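Local coordinates for protein lyase/mutase (Burkholderia cenocepacia, PDB 4LSB) that adopts a TIM-barrel fold as a member of a lyase and mutase family and binds a magnesium ion, at residues His18-Ala21 against Phe22-His26; Asp75-Leu78 against Asp79-Ala82; Arg181-Ala184 against Tyr185-Gly189; Pro274-Asp277 against Ile278-Phe282. All coordinates share one frame; numbering follows the deposited sequence.

Overall arrangement
Each contact is local, along one helix or at its end, and its chemistry follows its surroundings. Contacts 1, 2 and 3 belong to the barrel and are partly buried, one side of the helix inward and the other toward solvent; contact 4 is a surface contact on helix 275-283, much of it met by the second subunit. Acidic and basic side chains three residues apart form salt bridges in contacts 1 and 4, whereas contact 3 joins a buried arginine to a buried tyrosine and keeps its salt bridge, between adjacent residues, on the outer side. Contact 2 relies on sulfur, imidazole and aliphatic packing near the magnesium ion. Contacts 3 and 4 are farthest apart, about 46 Å between centres.

Contact 1 (His18-Ala21 against Phe22-His26); sequences HAEA and FRALH
Helix 14-25 carries this contact in its last two turns, where Glu20 and Arg23 pair along the solvent-facing side. Arg23 offers two nitrogens side-on to a single carboxylate oxygen: NH2 lies 2.8 Å from Glu20 OE2 in a nearly straight hydrogen bond (163°) to the syn lone pair, while NE, 3.3 Å from the same OE2, approaches at a poorer angle and well out of the carboxylate plane. OE2 itself sits almost in the guanidinium plane. Both side chains leave the helix with CG anti to the backbone N, and the Arg23 chain then folds back at chi3 (64°), so that its polar end returns beside the Glu20 carboxylate one turn earlier. Beneath the pair runs the usual i to i+4 ladder, as in Arg23 N to Ala19 O at 3.0 Å.

The inward side of the helix covers the barrel at the end where its strands begin: Phe22 packs on Ile34 and Thr160, Leu25 on Phe32, and Ala19 on Val120 and Phe157. The imidazole of His26 turns back so that ND1 donates to Phe22 O at 2.8 Å, with that oxygen close to the ring plane, and CE1 hangs 3.6 Å over the centre of the Phe22 ring. On the other side of the imidazole, NE2 is hydrogen-bonded to Arg238, and the two bonds together fix the rotation of the ring, which Phe32 meets edge-to-face. Leu25 CG rests 3.4 Å from Ala21 O, the carbonyl that also accepts Leu25 N.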
loop_
_atom_site.group_PDB
_atom_site.type_symbol
_atom_site.label_atom_id
_atom_site.label_comp_id
_atom_site.label_asym_id
_atom_site.label_seq_id
_atom_site.Cartn_x
_atom_site.Cartn_y
_atom_site.Cartn_z
ATOM N N HIS B 18 -7.053 -5.886 -24.471
ATOM C CA HIS B 18 -7.208 -6.442 -23.131
ATOM C C HIS B 18 -8.555 -7.065 -22.921
ATOM O O HIS B 18 -8.663 -8.089 -22.242
ATOM C CB HIS B 18 -6.997 -5.389 -22.075
ATOM C CG HIS B 18 -5.578 -4.981 -21.945
ATOM N ND1 HIS B 18 -5.194 -3.876 -21.235
ATOM C CD2 HIS B 18 -4.447 -5.558 -22.393
ATOM C CE1 HIS B 18 -3.883 -3.781 -21.239
ATOM N NE2 HIS B 18 -3.399 -4.789 -21.944
ATOM N N ALA B 19 -9.573 -6.507 -23.572
ATOM C CA ALA B 19 -10.947 -7.003 -23.391
ATOM C C ALA B 19 -11.084 -8.388 -23.974
ATOM O O ALA B 19 -11.696 -9.309 -23.382
ATOM C CB ALA B 19 -11.971 -6.048 -24.016
ATOM N N GLU B 20 -10.483 -8.548 -25.133
ATOM C CA GLU B 20 -10.515 -9.849 -25.775
ATOM C C GLU B 20 -9.658 -10.863 -25.064
ATOM O O GLU B 20 -10.063 -12.032 -24.936
ATOM C CB GLU B 20 -10.053 -9.771 -27.240
ATOM C CG GLU B 20 -10.109 -11.135 -27.938
ATOM C CD GLU B 20 -11.477 -11.839 -27.904
ATOM O OE1 GLU B 20 -12.544 -11.176 -28.014
ATOM O OE2 GLU B 20 -11.483 -13.092 -27.758
ATOM N N ALA B 21 -8.473 -10.462 -24.657
ATOM C CA ALA B 21 -7.624 -11.363 -23.889
ATOM C C ALA B 21 -8.347 -11.836 -22.599
ATOM O O ALA B 21 -8.315 -13.021 -22.205
ATOM C CB ALA B 21 -6.300 -10.690 -23.582
ATOM N N PHE B 22 -9.038 -10.906 -21.949
ATOM C CA PHE B 22 -9.729 -11.210 -20.697
ATOM C C PHE B 22 -10.869 -12.188 -20.933
ATOM O O PHE B 22 -11.013 -13.158 -20.185
ATOM C CB PHE B 22 -10.251 -9.953 -20.046
ATOM C CG PHE B 22 -10.753 -10.177 -18.650
ATOM C CD1 PHE B 22 -9.935 -10.763 -17.687
ATOM C CD2 PHE B 22 -12.009 -9.808 -18.294
ATOM C CE1 PHE B 22 -10.397 -10.950 -16.372
ATOM C CE2 PHE B 22 -12.471 -9.983 -16.989
ATOM C CZ PHE B 22 -11.660 -10.559 -16.041
ATOM N N ARG B 23 -11.691 -11.938 -21.958
ATOM C CA ARG B 23 -12.810 -12.828 -22.256
ATOM C C ARG B 23 -12.271 -14.255 -22.555
ATOM O O ARG B 23 -12.834 -15.225 -22.070
ATOM C CB ARG B 23 -13.648 -12.297 -23.447
ATOM C CG ARG B 23 -14.899 -13.128 -23.778
ATOM C CD ARG B 23 -15.314 -13.023 -25.270
ATOM N NE ARG B 23 -14.266 -13.599 -26.131
ATOM C CZ ARG B 23 -14.098 -14.906 -26.407
ATOM N NH1 ARG B 23 -14.936 -15.840 -25.944
ATOM N NH2 ARG B 23 -13.075 -15.288 -27.166
ATOM N N ALA B 24 -11.182 -14.329 -23.330
ATOM C CA ALA B 24 -10.528 -15.586 -23.708
ATOM C C ALA B 24 -10.002 -16.403 -22.518
ATOM O O ALA B 24 -9.993 -17.641 -22.590
ATOM C CB ALA B 24 -9.400 -15.332 -24.693
ATOM N N LEU B 25 -9.538 -15.729 -21.460
ATOM C CA LEU B 25 -9.117 -16.428 -20.225
ATOM C C LEU B 25 -10.225 -17.272 -19.720
ATOM O O LEU B 25 -9.952 -18.333 -19.163
ATOM C CB LEU B 25 -8.694 -15.478 -19.081
ATOM C CG LEU B 25 -7.464 -14.675 -19.363
ATOM C CD1 LEU B 25 -7.151 -13.598 -18.359
ATOM C CD2 LEU B 25 -6.288 -15.645 -19.537
ATOM N N HIS B 26 -11.475 -16.847 -19.938
ATOM C CA HIS B 26 -12.612 -17.564 -19.376
ATOM C C HIS B 26 -13.069 -18.789 -20.177
ATOM O O HIS B 26 -13.946 -19.503 -19.707
ATOM C CB HIS B 26 -13.823 -16.648 -19.184
ATOM C CG HIS B 26 -13.598 -15.560 -18.185
ATOM N ND1 HIS B 26 -12.890 -14.430 -18.492
ATOM C CD2 HIS B 26 -13.994 -15.428 -16.900
ATOM C CE1 HIS B 26 -12.844 -13.645 -17.439
ATOM N NE2 HIS B 26 -13.499 -14.231 -16.454
#

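Contact 2 (Asp75-Leu78 against Asp79-Ala82); sequences DAML and DHIA
Asp75 O is held twice, by Asp79 N at 3.0 Å in a nearly straight helical bond and by a water, also 3.0 Å from Asp75 O, that donates to it. The same water reaches Asp79 OD1 in a weak bond, and so joins carbonyl to carboxylate on the exposed side of helix 74-88. Two residues on, the bond from Ile81 N to Met77 O is shorter, 2.7 Å, and runs nearly along the C=O axis; Ile81 CG1 crowds close to that carbonyl oxygen as well.

Met77 and His80 lie side by side and point the same way. Each has its CG anti to the backbone N (chi1 -161° in Met77, 180° in His80), and the methionine chain bends at chi2, which brings SD to 3.8 Å from His80 CD2; a second bend, at chi3, turns only the terminal methyl. The sulfur meets the imidazole obliquely, 4.8 Å from SD to the ring centroid of His80. Ile81 CD1 lies 4.3 Å from Leu78 CD2 and at a similar separation from Met77 CG, giving a small aliphatic group.

The inward face of this barrel helix meets helix 58-64, where Tyr61 packs on both Ala76 and the His80 ring and Met77, whose side chain is about 7 Å from the magnesium ion, touches Ser58 of the metal site; Ile81 presses on Leu96, just past strand 92-95, and on Ala117 and Ala119 beyond helix 104-116.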
loop_
_atom_site.group_PDB
_atom_site.type_symbol
_atom_site.label_atom_id
_atom_site.label_comp_id
_atom_site.label_asym_id
_atom_site.label_seq_id
_atom_site.Cartn_x
_atom_site.Cartn_y
_atom_site.Cartn_z
ATOM N N ASP B 75 -16.459 7.890 -7.355
ATOM C CA ASP B 75 -15.447 8.655 -8.097
ATOM C C ASP B 75 -14.040 8.191 -7.679
ATOM O O ASP B 75 -13.122 8.107 -8.494
ATOM C CB ASP B 75 -15.617 10.173 -7.918
ATOM C CG ASP B 75 -16.707 10.761 -8.841
ATOM O OD1 ASP B 75 -17.169 10.065 -9.781
ATOM O OD2 ASP B 75 -17.097 11.944 -8.658
ATOM N N ALA B 76 -13.905 7.906 -6.387
ATOM C CA ALA B 76 -12.676 7.411 -5.788
ATOM C C ALA B 76 -12.319 6.078 -6.459
ATOM O O ALA B 76 -11.185 5.869 -6.908
ATOM C CB ALA B 76 -12.863 7.225 -4.260
ATOM N N MET B 77 -13.310 5.219 -6.614
ATOM C CA MET B 77 -13.078 3.912 -7.285
ATOM C C MET B 77 -12.699 4.075 -8.764
ATOM O O MET B 77 -11.823 3.394 -9.283
ATOM C CB MET B 77 -14.291 2.987 -7.160
ATOM C CG MET B 77 -13.965 1.527 -7.410
ATOM S SD MET B 77 -12.634 0.912 -6.303
ATOM C CE MET B 77 -13.470 0.841 -4.724
ATOM N N LEU B 78 -13.354 4.997 -9.440
ATOM C CA LEU B 78 -13.044 5.217 -10.849
ATOM C C LEU B 78 -11.601 5.682 -11.036
ATOM O O LEU B 78 -10.910 5.238 -11.952
ATOM C CB LEU B 78 -14.039 6.190 -11.486
ATOM C CG LEU B 78 -15.479 5.673 -11.624
ATOM C CD1 LEU B 78 -16.346 6.822 -12.153
ATOM C CD2 LEU B 78 -15.572 4.505 -12.586
ATOM N N ASP B 79 -11.143 6.604 -10.186
ATOM C CA ASP B 79 -9.754 7.003 -10.191
ATOM C C ASP B 79 -8.826 5.802 -9.939
ATOM O O ASP B 79 -7.786 5.676 -10.609
ATOM C CB ASP B 79 -9.470 8.108 -9.146
ATOM C CG ASP B 79 -10.051 9.458 -9.545
ATOM O OD1 ASP B 79 -10.237 9.723 -10.748
ATOM O OD2 ASP B 79 -10.323 10.264 -8.632
ATOM N N HIS B 80 -9.219 4.965 -8.979
ATOM C CA HIS B 80 -8.439 3.781 -8.552
ATOM C C HIS B 80 -8.345 2.789 -9.717
ATOM O O HIS B 80 -7.264 2.289 -10.057
ATOM C CB HIS B 80 -9.095 3.162 -7.309
ATOM C CG HIS B 80 -8.407 1.933 -6.762
ATOM N ND1 HIS B 80 -7.103 1.931 -6.319
ATOM C CD2 HIS B 80 -8.872 0.677 -6.547
ATOM C CE1 HIS B 80 -6.790 0.726 -5.869
ATOM N NE2 HIS B 80 -7.855 -0.046 -5.979
ATOM N N ILE B 81 -9.459 2.537 -10.368
ATOM C CA ILE B 81 -9.438 1.667 -11.544
ATOM C C ILE B 81 -8.444 2.190 -12.561
ATOM O O ILE B 81 -7.592 1.436 -13.063
ATOM C CB ILE B 81 -10.806 1.585 -12.203
ATOM C CG1 ILE B 81 -11.765 0.812 -11.322
ATOM C CG2 ILE B 81 -10.673 0.930 -13.562
ATOM C CD1 ILE B 81 -13.218 1.022 -11.742
ATOM N N ALA B 82 -8.533 3.480 -12.907
ATOM C CA ALA B 82 -7.595 4.051 -13.878
ATOM C C ALA B 82 -6.113 3.902 -13.441
ATOM O O ALA B 82 -5.207 3.710 -14.299
ATOM C CB ALA B 82 -7.927 5.529 -14.151
HETATM O O HOH W 1 -13.680 9.823 -10.906
#

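Contact 3 (Arg181-Ala184 against Tyr185-Gly189); sequences RLVA and YRDAG
Arg181 and Tyr185, one turn apart on helix 175-187, run alongside each other and meet at their polar ends, where Arg181 NH1 donates to Tyr185 OH over 3.1 Å. The hydroxyl oxygen lies at the edge of the guanidinium, in its plane, although the guanidinium and phenol planes are inclined by 61°. An extended arginine chain makes this possible, since it spans the whole length of the phenol. At its root, Arg181 CB stands off-centre over the ring, 4.3 Å from the Tyr185 centroid, in a CH-pi contact. Arg181 O accepts Tyr185 N at 2.8 Å, and the ring is laid beneath that same oxygen, which stands 3.0 Å above its plane toward the rim.

On the outer side, Val183 CG1 sits over one face of the Arg186 guanidinium, 3.9 Å from Arg186 NH2, while that NH2 binds its neighbour Asp187 OD1 at 2.7 Å in a salt bridge. The helix then ends in a Schellman motif: Gly189, with positive phi, returns its N to Arg186 O (2.9 Å) and more weakly to Tyr185 O.

Farther out, within the beta-alpha-beta unit of strands 160-164 and 192-194, Leu182 and Tyr185 pack on Leu193, and Ser141 and Ile145 of helix 138-153 touch the Tyr185 side chain. Asp177 forms a salt bridge with Arg181 NE, and Asp126 is hydrogen-bonded to Tyr185 OH. With acidic groups at both the guanidinium and the hydroxyl, the buried positive charge of Arg181 is probably well compensated and its orientation firmly set.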
loop_
_atom_site.group_PDB
_atom_site.type_symbol
_atom_site.label_atom_id
_atom_site.label_comp_id
_atom_site.label_asym_id
_atom_site.label_seq_id
_atom_site.Cartn_x
_atom_site.Cartn_y
_atom_site.Cartn_z
ATOM N N ARG B 181 -30.638 -17.280 -7.976
ATOM C CA ARG B 181 -30.230 -15.894 -8.332
ATOM C C ARG B 181 -29.156 -15.896 -9.427
ATOM O O ARG B 181 -29.240 -15.161 -10.444
ATOM C CB ARG B 181 -29.720 -15.193 -7.085
ATOM C CG ARG B 181 -30.853 -14.757 -6.139
ATOM C CD ARG B 181 -30.305 -14.106 -4.873
ATOM N NE ARG B 181 -31.421 -13.582 -4.077
ATOM C CZ ARG B 181 -32.035 -12.418 -4.274
ATOM N NH1 ARG B 181 -31.638 -11.581 -5.224
ATOM N NH2 ARG B 181 -33.047 -12.072 -3.490
ATOM N N LEU B 182 -28.137 -16.732 -9.245
ATOM C CA LEU B 182 -27.022 -16.746 -10.193
ATOM C C LEU B 182 -27.498 -17.177 -11.536
ATOM O O LEU B 182 -27.074 -16.647 -12.542
ATOM C CB LEU B 182 -25.854 -17.639 -9.776
ATOM C CG LEU B 182 -25.099 -17.215 -8.533
ATOM C CD1 LEU B 182 -23.982 -18.219 -8.260
ATOM C CD2 LEU B 182 -24.508 -15.830 -8.683
ATOM N N VAL B 183 -28.367 -18.177 -11.557
ATOM C CA VAL B 183 -28.957 -18.623 -12.817
ATOM C C VAL B 183 -29.805 -17.486 -13.472
ATOM O O VAL B 183 -29.801 -17.290 -14.680
ATOM C CB VAL B 183 -29.849 -19.862 -12.560
ATOM C CG1 VAL B 183 -30.734 -20.146 -13.766
ATOM C CG2 VAL B 183 -28.982 -21.056 -12.222
ATOM N N ALA B 184 -30.488 -16.728 -12.646
ATOM C CA ALA B 184 -31.324 -15.645 -13.163
ATOM C C ALA B 184 -30.452 -14.500 -13.725
ATOM O O ALA B 184 -30.802 -13.879 -14.736
ATOM C CB ALA B 184 -32.243 -15.131 -12.093
ATOM N N TYR B 185 -29.352 -14.235 -13.046
ATOM C CA TYR B 185 -28.373 -13.261 -13.503
ATOM C C TYR B 185 -27.708 -13.718 -14.822
ATOM O O TYR B 185 -27.524 -12.913 -15.720
ATOM C CB TYR B 185 -27.325 -12.996 -12.406
ATOM C CG TYR B 185 -27.851 -12.564 -11.035
ATOM C CD1 TYR B 185 -29.165 -12.070 -10.869
ATOM C CD2 TYR B 185 -27.043 -12.624 -9.900
ATOM C CE1 TYR B 185 -29.649 -11.667 -9.615
ATOM C CE2 TYR B 185 -27.507 -12.206 -8.667
ATOM C CZ TYR B 185 -28.825 -11.718 -8.526
ATOM O OH TYR B 185 -29.315 -11.350 -7.292
ATOM N N ARG B 186 -27.381 -15.001 -14.934
ATOM C CA ARG B 186 -26.842 -15.581 -16.161
ATOM C C ARG B 186 -27.884 -15.391 -17.277
ATOM O O ARG B 186 -27.558 -14.979 -18.389
ATOM C CB ARG B 186 -26.543 -17.072 -15.962
ATOM C CG ARG B 186 -25.941 -17.758 -17.165
ATOM C CD ARG B 186 -26.260 -19.226 -17.151
ATOM N NE ARG B 186 -27.665 -19.505 -17.480
ATOM C CZ ARG B 186 -28.333 -20.574 -17.061
ATOM N NH1 ARG B 186 -27.749 -21.459 -16.280
ATOM N NH2 ARG B 186 -29.597 -20.773 -17.432
ATOM N N ASP B 187 -29.152 -15.677 -16.969
ATOM C CA ASP B 187 -30.171 -15.567 -18.006
ATOM C C ASP B 187 -30.409 -14.122 -18.416
ATOM O O ASP B 187 -30.749 -13.856 -19.556
ATOM C CB ASP B 187 -31.474 -16.216 -17.570
ATOM C CG ASP B 187 -31.369 -17.706 -17.514
ATOM O OD1 ASP B 187 -30.367 -18.265 -18.012
ATOM O OD2 ASP B 187 -32.290 -18.317 -16.920
ATOM N N ALA B 188 -30.176 -13.196 -17.497
ATOM C CA ALA B 188 -30.198 -11.797 -17.854
ATOM C C ALA B 188 -29.005 -11.301 -18.697
ATOM O O ALA B 188 -29.064 -10.184 -19.184
ATOM C CB ALA B 188 -30.380 -10.953 -16.617
ATOM N N GLY B 189 -27.936 -12.101 -18.828
ATOM C CA GLY B 189 -26.788 -11.816 -19.719
ATOM C C GLY B 189 -25.431 -11.701 -19.004
ATOM O O GLY B 189 -24.414 -11.345 -19.594
#

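Contact 4 (Pro274-Asp277 against Ile278-Phe282); sequences PGRD and INRWF
Asp277 and Arg280 are brought together by their torsions: Asp277 turns CG beside its own backbone N (chi1 -72°), whereas Arg280 runs out extended and then folds at chi3 (66°), laying its guanidinium over Asp277. Both side chains point the same way. The salt bridge joins Asp277 OD1 to Arg280 NH1 at 3.2 Å, with a weak second bond from Arg280 NH2 to the same oxygen. OD1 is met on its anti side and from above the carboxylate plane, and the two flat groups stand 68° apart, so this is a loose grip by two nitrogens on one atom. Arg276 NH1 lies 4.3 Å from Arg280 NH1, with the Asp277 carboxylate close to both.

Asp277 turns its other side to Trp281. Its CB stands over the face of the six-membered ring, 4.2 Å from the centroid, in a CH-pi contact, and Asp277 O accepts Trp281 N at 2.8 Å while also lying 3.1 Å above the indole plane. Pro274 supplies the N-cap of helix 275-283, its carbonyl weakly accepting Ile278 N. Ile278 CG1 in turn lies 3.9 Å above one face of the Phe282 ring.

Trp281 and Phe282 pack on Leu45 and Met48 of helix 40-48 in their own chain, while across the dimer interface Leu254 of the second subunit meets Trp281, Leu250 of that subunit meets Ile278, and its Asp69 donates its backbone N to Asn279 OD1. Placed in the first helical turn, the Asp277 carboxylate is probably favoured by the helix dipole, and its negative charge would ease the closeness of the two arginines.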
loop_
_atom_site.group_PDB
_atom_site.type_symbol
_atom_site.label_atom_id
_atom_site.label_comp_id
_atom_site.label_asym_id
_atom_site.label_seq_id
_atom_site.Cartn_x
_atom_site.Cartn_y
_atom_site.Cartn_z
ATOM N N PRO B 274 14.634 -6.923 -0.787
ATOM C CA PRO B 274 15.720 -5.944 -0.729
ATOM C C PRO B 274 15.461 -4.707 -1.611
ATOM O O PRO B 274 14.900 -4.812 -2.711
ATOM C CB PRO B 274 16.947 -6.742 -1.193
ATOM C CG PRO B 274 16.568 -8.181 -0.990
ATOM C CD PRO B 274 15.091 -8.233 -1.282
ATOM N N GLY B 275 15.819 -3.549 -1.100
ATOM C CA GLY B 275 15.642 -2.315 -1.823
ATOM C C GLY B 275 16.250 -2.361 -3.186
ATOM O O GLY B 275 15.726 -1.831 -4.142
ATOM N N ARG B 276 17.397 -3.010 -3.276
ATOM C CA ARG B 276 18.118 -3.069 -4.555
ATOM C C ARG B 276 17.279 -3.713 -5.705
ATOM O O ARG B 276 17.258 -3.258 -6.877
ATOM C CB ARG B 276 19.430 -3.833 -4.280
ATOM C CG ARG B 276 20.300 -4.097 -5.474
ATOM C CD ARG B 276 21.731 -4.429 -5.016
ATOM N NE ARG B 276 22.535 -4.914 -6.127
ATOM C CZ ARG B 276 22.507 -6.156 -6.626
ATOM N NH1 ARG B 276 21.704 -7.105 -6.137
ATOM N NH2 ARG B 276 23.296 -6.450 -7.649
ATOM N N ASP B 277 16.609 -4.787 -5.368
ATOM C CA ASP B 277 15.787 -5.536 -6.308
ATOM C C ASP B 277 14.538 -4.742 -6.757
ATOM O O ASP B 277 14.285 -4.569 -7.991
ATOM C CB ASP B 277 15.380 -6.876 -5.677
ATOM C CG ASP B 277 16.562 -7.893 -5.581
ATOM O OD1 ASP B 277 17.668 -7.581 -6.023
ATOM O OD2 ASP B 277 16.358 -8.958 -5.002
ATOM N N ILE B 278 13.800 -4.216 -5.786
ATOM C CA ILE B 278 12.539 -3.492 -6.089
ATOM C C ILE B 278 12.849 -2.189 -6.835
ATOM O O ILE B 278 12.154 -1.855 -7.798
ATOM C CB ILE B 278 11.608 -3.320 -4.831
ATOM C CG1 ILE B 278 10.271 -2.750 -5.270
ATOM C CG2 ILE B 278 12.246 -2.471 -3.736
ATOM C CD1 ILE B 278 9.196 -3.159 -4.313
ATOM N N ASN B 279 13.924 -1.478 -6.468
ATOM C CA ASN B 279 14.334 -0.342 -7.280
ATOM C C ASN B 279 14.713 -0.692 -8.713
ATOM O O ASN B 279 14.410 0.075 -9.614
ATOM C CB ASN B 279 15.446 0.471 -6.630
ATOM C CG ASN B 279 14.930 1.285 -5.478
ATOM O OD1 ASN B 279 13.966 2.007 -5.606
ATOM N ND2 ASN B 279 15.581 1.175 -4.345
ATOM N N ARG B 280 15.346 -1.845 -8.905
ATOM C CA ARG B 280 15.674 -2.322 -10.256
ATOM C C ARG B 280 14.401 -2.654 -11.017
ATOM O O ARG B 280 14.185 -2.164 -12.121
ATOM C CB ARG B 280 16.613 -3.560 -10.208
ATOM C CG ARG B 280 16.968 -4.126 -11.604
ATOM C CD ARG B 280 17.936 -5.319 -11.567
ATOM N NE ARG B 280 17.359 -6.506 -10.924
ATOM C CZ ARG B 280 17.629 -6.965 -9.684
ATOM N NH1 ARG B 280 18.517 -6.377 -8.864
ATOM N NH2 ARG B 280 16.997 -8.064 -9.258
ATOM N N TRP B 281 13.547 -3.480 -10.430
ATOM C CA TRP B 281 12.292 -3.832 -11.093
ATOM C C TRP B 281 11.435 -2.591 -11.474
ATOM O O TRP B 281 10.977 -2.484 -12.589
ATOM C CB TRP B 281 11.431 -4.742 -10.263
ATOM C CG TRP B 281 12.044 -5.950 -9.753
ATOM C CD1 TRP B 281 13.007 -6.703 -10.341
ATOM C CD2 TRP B 281 11.704 -6.599 -8.548
ATOM N NE1 TRP B 281 13.314 -7.778 -9.545
ATOM C CE2 TRP B 281 12.526 -7.728 -8.429
ATOM C CE3 TRP B 281 10.795 -6.319 -7.523
ATOM C CZ2 TRP B 281 12.455 -8.584 -7.357
ATOM C CZ3 TRP B 281 10.741 -7.167 -6.450
ATOM C CH2 TRP B 281 11.551 -8.287 -6.369
ATOM N N PHE B 282 11.235 -1.649 -10.543
ATOM C CA PHE B 282 10.381 -0.510 -10.840
ATOM C C PHE B 282 11.018 0.526 -11.745
ATOM O O PHE B 282 10.298 1.350 -12.302
ATOM C CB PHE B 282 9.855 0.144 -9.540
ATOM C CG PHE B 282 8.777 -0.666 -8.826
ATOM C CD1 PHE B 282 8.268 -1.856 -9.364
ATOM C CD2 PHE B 282 8.239 -0.230 -7.652
ATOM C CE1 PHE B 282 7.262 -2.574 -8.714
ATOM C CE2 PHE B 282 7.227 -0.947 -7.005
ATOM C CZ PHE B 282 6.748 -2.113 -7.528
#